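Local coordinates for glycosyl hydrolase family 2, TIM barrel domain protein (Faecalibacterium prausnitzii A2-165, PDB 6ED2) that probably hydrolyses beta-glucuronides, as a gut bacterial beta-glucuronidase of glycosyl hydrolase family 2, at residues L29-D43 and P199-Y213. Residues are numbered along the deposited sequence; the frame is centred on the assembly and turned at random.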
loop_
_atom_site.group_PDB
_atom_site.type_symbol
_atom_site.label_atom_id
_atom_site.label_comp_id
_atom_site.label_asym_id
_atom_site.label_seq_id
_atom_site.Cartn_x
_atom_site.Cartn_y
_atom_site.Cartn_z
ATOM N N LEU A 29 36.347 17.737 21.168
ATOM C CA LEU A 29 35.476 18.904 21.152
ATOM C C LEU A 29 34.883 19.139 19.760
ATOM O O LEU A 29 35.564 19.010 18.739
ATOM C CB LEU A 29 36.266 20.133 21.601
ATOM C CG LEU A 29 36.739 20.100 23.056
ATOM C CD1 LEU A 29 37.588 21.331 23.390
ATOM C CD2 LEU A 29 35.528 19.991 23.985
ATOM N N TYR A 30 33.610 19.485 19.722
ATOM C CA TYR A 30 32.985 19.813 18.455
ATOM C C TYR A 30 33.686 21.023 17.836
ATOM O O TYR A 30 33.925 22.019 18.540
ATOM C CB TYR A 30 31.496 20.108 18.644
ATOM C CG TYR A 30 30.766 20.127 17.326
ATOM C CD1 TYR A 30 30.483 18.945 16.661
ATOM C CD2 TYR A 30 30.411 21.320 16.722
ATOM C CE1 TYR A 30 29.829 18.947 15.454
ATOM C CE2 TYR A 30 29.756 21.330 15.511
ATOM C CZ TYR A 30 29.472 20.145 14.887
ATOM O OH TYR A 30 28.831 20.138 13.680
ATOM N N PRO A 31 34.014 20.987 16.543
ATOM C CA PRO A 31 34.752 22.104 15.935
ATOM C C PRO A 31 33.948 23.393 15.992
ATOM O O PRO A 31 32.733 23.401 15.781
ATOM C CB PRO A 31 34.978 21.641 14.491
ATOM C CG PRO A 31 34.788 20.167 14.517
ATOM C CD PRO A 31 33.752 19.910 15.572
ATOM N N ARG A 32 34.634 24.486 16.316
ATOM C CA ARG A 32 33.985 25.774 16.525
ATOM C C ARG A 32 34.806 26.874 15.866
ATOM O O ARG A 32 36.042 26.834 15.875
ATOM C CB ARG A 32 33.808 26.095 18.023
ATOM C CG ARG A 32 32.887 25.147 18.802
ATOM C CD ARG A 32 31.401 25.408 18.541
ATOM N NE ARG A 32 30.555 24.559 19.383
ATOM C CZ ARG A 32 29.332 24.153 19.050
ATOM N NH1 ARG A 32 28.794 24.518 17.888
ATOM N NH2 ARG A 32 28.640 23.378 19.881
ATOM N N ALA A 33 34.108 27.838 15.265
ATOM C CA ALA A 33 34.725 29.103 14.895
ATOM C C ALA A 33 34.716 30.008 16.120
ATOM O O ALA A 33 33.674 30.179 16.766
ATOM C CB ALA A 33 33.969 29.762 13.735
ATOM N N THR A 34 35.875 30.571 16.458
ATOM C CA THR A 34 35.996 31.407 17.650
ATOM C C THR A 34 36.924 32.575 17.339
ATOM O O THR A 34 37.495 32.670 16.249
ATOM C CB THR A 34 36.545 30.609 18.855
ATOM O OG1 THR A 34 37.948 30.360 18.661
ATOM C CG2 THR A 34 35.818 29.263 19.026
ATOM N N THR A 35 37.105 33.446 18.330
ATOM C CA THR A 35 38.099 34.505 18.267
ATOM C C THR A 35 39.409 34.019 17.663
ATOM O O THR A 35 40.033 34.739 16.873
ATOM C CB THR A 35 38.348 35.053 19.666
ATOM O OG1 THR A 35 37.169 35.724 20.119
ATOM C CG2 THR A 35 39.518 36.024 19.664
ATOM N N THR A 36 39.811 32.780 17.997
ATOM C CA THR A 36 41.124 32.255 17.640
ATOM C C THR A 36 41.097 31.047 16.720
ATOM O O THR A 36 42.167 30.601 16.281
ATOM C CB THR A 36 41.893 31.848 18.903
ATOM O OG1 THR A 36 41.141 30.838 19.581
ATOM C CG2 THR A 36 42.069 33.035 19.844
ATOM N N ARG A 37 39.936 30.473 16.443
ATOM C CA ARG A 37 39.858 29.265 15.631
ATOM C C ARG A 37 39.092 29.550 14.349
ATOM O O ARG A 37 38.031 30.186 14.375
ATOM C CB ARG A 37 39.188 28.132 16.406
ATOM C CG ARG A 37 39.946 27.743 17.694
ATOM C CD ARG A 37 39.249 26.587 18.415
ATOM N NE ARG A 37 39.938 26.210 19.654
ATOM C CZ ARG A 37 39.944 24.975 20.149
ATOM N NH1 ARG A 37 39.297 24.001 19.506
ATOM N NH2 ARG A 37 40.598 24.711 21.279
ATOM N N ARG A 38 39.629 29.080 13.238
ATOM C CA ARG A 38 38.940 29.139 11.959
ATOM C C ARG A 38 38.331 27.780 11.658
ATOM O O ARG A 38 38.837 26.740 12.095
ATOM C CB ARG A 38 39.895 29.558 10.843
ATOM C CG ARG A 38 40.632 30.850 11.145
ATOM C CD ARG A 38 39.679 31.936 11.591
ATOM N NE ARG A 38 40.391 33.147 12.029
ATOM C CZ ARG A 38 40.247 33.741 13.218
ATOM N NH1 ARG A 38 39.409 33.249 14.130
ATOM N NH2 ARG A 38 40.939 34.845 13.495
ATOM N N LEU A 39 37.236 27.798 10.903
ATOM C CA LEU A 39 36.458 26.595 10.633
ATOM C C LEU A 39 35.910 26.656 9.211
ATOM O O LEU A 39 35.190 27.595 8.858
ATOM C CB LEU A 39 35.320 26.465 11.650
ATOM C CG LEU A 39 34.477 25.196 11.513
ATOM C CD1 LEU A 39 35.363 23.980 11.646
ATOM C CD2 LEU A 39 33.357 25.182 12.533
ATOM N N ILE A 40 36.217 25.640 8.409
ATOM C CA ILE A 40 35.733 25.555 7.036
ATOM C C ILE A 40 35.171 24.159 6.800
ATOM O O ILE A 40 35.905 23.171 6.895
ATOM C CB ILE A 40 36.845 25.859 6.022
ATOM C CG1 ILE A 40 37.355 27.287 6.219
ATOM C CG2 ILE A 40 36.321 25.667 4.586
ATOM C CD1 ILE A 40 38.400 27.716 5.191
ATOM N N GLY A 41 33.886 24.074 6.472
ATOM C CA GLY A 41 33.299 22.786 6.143
ATOM C C GLY A 41 33.753 22.297 4.779
ATOM O O GLY A 41 33.934 23.074 3.843
ATOM N N LEU A 42 33.946 20.985 4.672
ATOM C CA LEU A 42 34.361 20.349 3.430
ATOM C C LEU A 42 33.293 19.421 2.871
ATOM O O LEU A 42 33.590 18.609 1.989
ATOM C CB LEU A 42 35.668 19.574 3.637
ATOM C CG LEU A 42 36.895 20.328 4.179
ATOM C CD1 LEU A 42 38.079 19.391 4.246
ATOM C CD2 LEU A 42 37.249 21.516 3.294
ATOM N N ASP A 43 32.070 19.490 3.385
ATOM C CA ASP A 43 30.996 18.667 2.842
ATOM C C ASP A 43 30.718 19.076 1.402
ATOM O O ASP A 43 30.913 20.229 1.018
ATOM C CB ASP A 43 29.713 18.817 3.676
ATOM C CG ASP A 43 29.896 18.355 5.130
ATOM O OD1 ASP A 43 30.947 17.722 5.432
ATOM O OD2 ASP A 43 28.999 18.632 5.967
ATOM N N PRO A 199 29.748 15.408 8.948
ATOM C CA PRO A 199 30.522 16.541 8.427
ATOM C C PRO A 199 32.023 16.383 8.623
ATOM O O PRO A 199 32.490 15.883 9.655
ATOM C CB PRO A 199 29.982 17.729 9.227
ATOM C CG PRO A 199 28.577 17.351 9.509
ATOM C CD PRO A 199 28.538 15.859 9.663
ATOM N N VAL A 200 32.766 16.805 7.595
ATOM C CA VAL A 200 34.224 16.889 7.582
ATOM C C VAL A 200 34.612 18.363 7.664
ATOM O O VAL A 200 33.932 19.222 7.089
ATOM C CB VAL A 200 34.798 16.233 6.311
ATOM C CG1 VAL A 200 36.334 16.364 6.238
ATOM C CG2 VAL A 200 34.323 14.762 6.193
ATOM N N TRP A 201 35.688 18.665 8.388
ATOM C CA TRP A 201 36.022 20.051 8.681
ATOM C C TRP A 201 37.503 20.314 8.497
ATOM O O TRP A 201 38.356 19.472 8.796
ATOM C CB TRP A 201 35.676 20.458 10.113
ATOM C CG TRP A 201 34.282 20.216 10.528
ATOM C CD1 TRP A 201 33.802 19.111 11.163
ATOM C CD2 TRP A 201 33.173 21.113 10.380
ATOM N NE1 TRP A 201 32.459 19.259 11.422
ATOM C CE2 TRP A 201 32.047 20.479 10.955
ATOM C CE3 TRP A 201 33.018 22.384 9.809
ATOM C CZ2 TRP A 201 30.781 21.076 10.983
ATOM C CZ3 TRP A 201 31.760 22.981 9.842
ATOM C CH2 TRP A 201 30.658 22.321 10.414
ATOM N N LEU A 202 37.791 21.521 8.036
ATOM C CA LEU A 202 39.141 22.043 7.951
ATOM C C LEU A 202 39.249 23.146 8.989
ATOM O O LEU A 202 38.416 24.063 9.015
ATOM C CB LEU A 202 39.449 22.563 6.540
ATOM C CG LEU A 202 40.784 23.279 6.305
ATOM C CD1 LEU A 202 41.944 22.308 6.387
ATOM C CD2 LEU A 202 40.790 24.006 4.958
ATOM N N MET A 203 40.246 23.035 9.865
ATOM C CA MET A 203 40.368 23.928 11.004
ATOM C C MET A 203 41.732 24.602 11.009
ATOM O O MET A 203 42.736 23.993 10.632
ATOM C CB MET A 203 40.165 23.153 12.314
ATOM C CG MET A 203 38.781 22.515 12.455
ATOM S SD MET A 203 38.608 21.512 13.960
ATOM C CE MET A 203 39.676 20.155 13.567
ATOM N N ALA A 204 41.765 25.858 11.443
ATOM C CA ALA A 204 43.004 26.522 11.821
ATOM C C ALA A 204 42.922 26.776 13.319
ATOM O O ALA A 204 41.999 27.453 13.784
ATOM C CB ALA A 204 43.210 27.825 11.043
ATOM N N LEU A 205 43.847 26.181 14.077
ATOM C CA LEU A 205 43.802 26.224 15.536
ATOM C C LEU A 205 45.122 26.747 16.086
ATOM O O LEU A 205 46.187 26.445 15.532
ATOM C CB LEU A 205 43.526 24.828 16.111
ATOM C CG LEU A 205 42.326 24.074 15.538
ATOM C CD1 LEU A 205 42.331 22.645 16.010
ATOM C CD2 LEU A 205 41.036 24.770 15.930
ATOM N N PRO A 206 45.095 27.519 17.166
ATOM C CA PRO A 206 46.356 27.927 17.803
ATOM C C PRO A 206 47.140 26.699 18.257
ATOM O O PRO A 206 46.573 25.673 18.641
ATOM C CB PRO A 206 45.903 28.779 19.002
ATOM C CG PRO A 206 44.457 29.079 18.769
ATOM C CD PRO A 206 43.921 27.920 17.958
ATOM N N LYS A 207 48.466 26.802 18.180
ATOM C CA LYS A 207 49.297 25.674 18.570
ATOM C C LYS A 207 49.161 25.351 20.057
ATOM O O LYS A 207 49.253 24.185 20.443
ATOM C CB LYS A 207 50.742 25.955 18.164
ATOM C CG LYS A 207 50.955 25.516 16.712
ATOM C CD LYS A 207 52.028 26.274 15.991
ATOM C CE LYS A 207 52.326 25.588 14.684
ATOM N NZ LYS A 207 53.535 26.170 14.070
ATOM N N GLU A 208 48.903 26.349 20.892
ATOM C CA GLU A 208 48.527 26.123 22.274
ATOM C C GLU A 208 47.021 26.328 22.401
ATOM O O GLU A 208 46.522 27.434 22.174
ATOM C CB GLU A 208 49.272 27.069 23.213
ATOM C CG GLU A 208 48.943 26.784 24.668
ATOM C CD GLU A 208 49.669 27.687 25.655
ATOM O OE1 GLU A 208 50.585 28.425 25.232
ATOM O OE2 GLU A 208 49.330 27.638 26.864
ATOM N N ARG A 209 46.298 25.283 22.794
ATOM C CA ARG A 209 44.847 25.381 22.728
ATOM C C ARG A 209 44.190 24.461 23.745
ATOM O O ARG A 209 44.795 23.510 24.240
ATOM C CB ARG A 209 44.346 25.024 21.330
ATOM C CG ARG A 209 44.792 23.632 20.876
ATOM C CD ARG A 209 44.120 23.301 19.574
ATOM N NE ARG A 209 44.593 22.069 18.955
ATOM C CZ ARG A 209 45.709 21.960 18.248
ATOM N NH1 ARG A 209 46.521 23.007 18.102
ATOM N NH2 ARG A 209 46.028 20.795 17.707
ATOM N N VAL A 210 42.929 24.784 24.050
ATOM C CA VAL A 210 42.060 23.885 24.787
ATOM C C VAL A 210 41.874 22.581 24.023
ATOM O O VAL A 210 41.528 22.586 22.837
ATOM C CB VAL A 210 40.715 24.567 25.034
ATOM C CG1 VAL A 210 39.817 23.659 25.875
ATOM C CG2 VAL A 210 40.939 25.919 25.672
ATOM N N LEU A 211 42.091 21.450 24.710
ATOM C CA LEU A 211 41.804 20.126 24.165
ATOM C C LEU A 211 40.557 19.484 24.750
ATOM O O LEU A 211 39.961 18.613 24.109
ATOM C CB LEU A 211 42.979 19.175 24.403
ATOM C CG LEU A 211 44.371 19.662 23.992
ATOM C CD1 LEU A 211 45.412 18.716 24.541
ATOM C CD2 LEU A 211 44.508 19.766 22.489
ATOM N N ASP A 212 40.150 19.880 25.949
ATOM C CA ASP A 212 39.041 19.207 26.606
ATOM C C ASP A 212 38.607 20.047 27.798
ATOM O O ASP A 212 39.336 20.924 28.265
ATOM C CB ASP A 212 39.434 17.789 27.053
ATOM C CG ASP A 212 38.227 16.903 27.363
ATOM O OD1 ASP A 212 37.088 17.259 26.987
ATOM O OD2 ASP A 212 38.416 15.846 28.000
ATOM N N TYR A 213 37.395 19.785 28.264
ATOM C CA TYR A 213 36.916 20.348 29.508
ATOM C C TYR A 213 35.861 19.400 30.038
ATOM O O TYR A 213 35.313 18.579 29.300
ATOM C CB TYR A 213 36.365 21.769 29.342
ATOM C CG TYR A 213 34.981 21.848 28.734
ATOM C CD1 TYR A 213 33.857 21.917 29.536
ATOM C CD2 TYR A 213 34.801 21.862 27.340
ATOM C CE1 TYR A 213 32.582 21.986 28.988
ATOM C CE2 TYR A 213 33.522 21.942 26.775
ATOM C CZ TYR A 213 32.417 22.002 27.612
ATOM O OH TYR A 213 31.135 22.084 27.101
#
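Trp201 takes Pro31 over one face of its indole: Pro31 CG lies 4.0 Å from the centroid of the five-membered ring and 25° off the normal, a CH-pi contact. Leu39 meets the six-membered part obliquely, with Leu39 CD1 3.4 Å from Trp201 CE3, while Tyr30 OH, which hydrogen-bonds Glu362, approaches Trp201 CZ2. With CG anti to the backbone N (chi1 -177°), Leu39 runs alongside Met203, pointing the same way, and Met203 SD abuts Pro31 CB at 3.7 Å.

Beneath this cluster, strands 38-41 and 200-205 run antiparallel. Arg38-Ala204 and Ile40-Leu202 are hydrogen-bonded pairs, each with reciprocal N-H...O bonds. Beyond Gly41, Asp43 OD1 uses its syn lone pair to accept from Val200 N at 3.0 Å (N-H...O 166°).

At the other end, Arg37 is extended from CG to NE, its CD 3.6 Å from Leu205 CD2. This straight chain carries Arg37 NH2 to Val210 O, 2.8 Å away, where the bond lies in both the guanidinium and carbonyl planes. Arg37 NH2 also salt-bridges Asp289, and Arg209 Asp109, so each like charge probably has a counter-ion. Leu29 CD1 lies 3.7 Å from Leu211 O, and its CD2 meets the Tyr213 ring obliquely.

Apolar side chains and backbone bonds thus join neighbouring strands of the sugar-binding domain, with Asp43's carboxylate bond added; Arg37 NH2 adds a polar link to strands 210-219 and 286-295, beside Leu29's apolar contact.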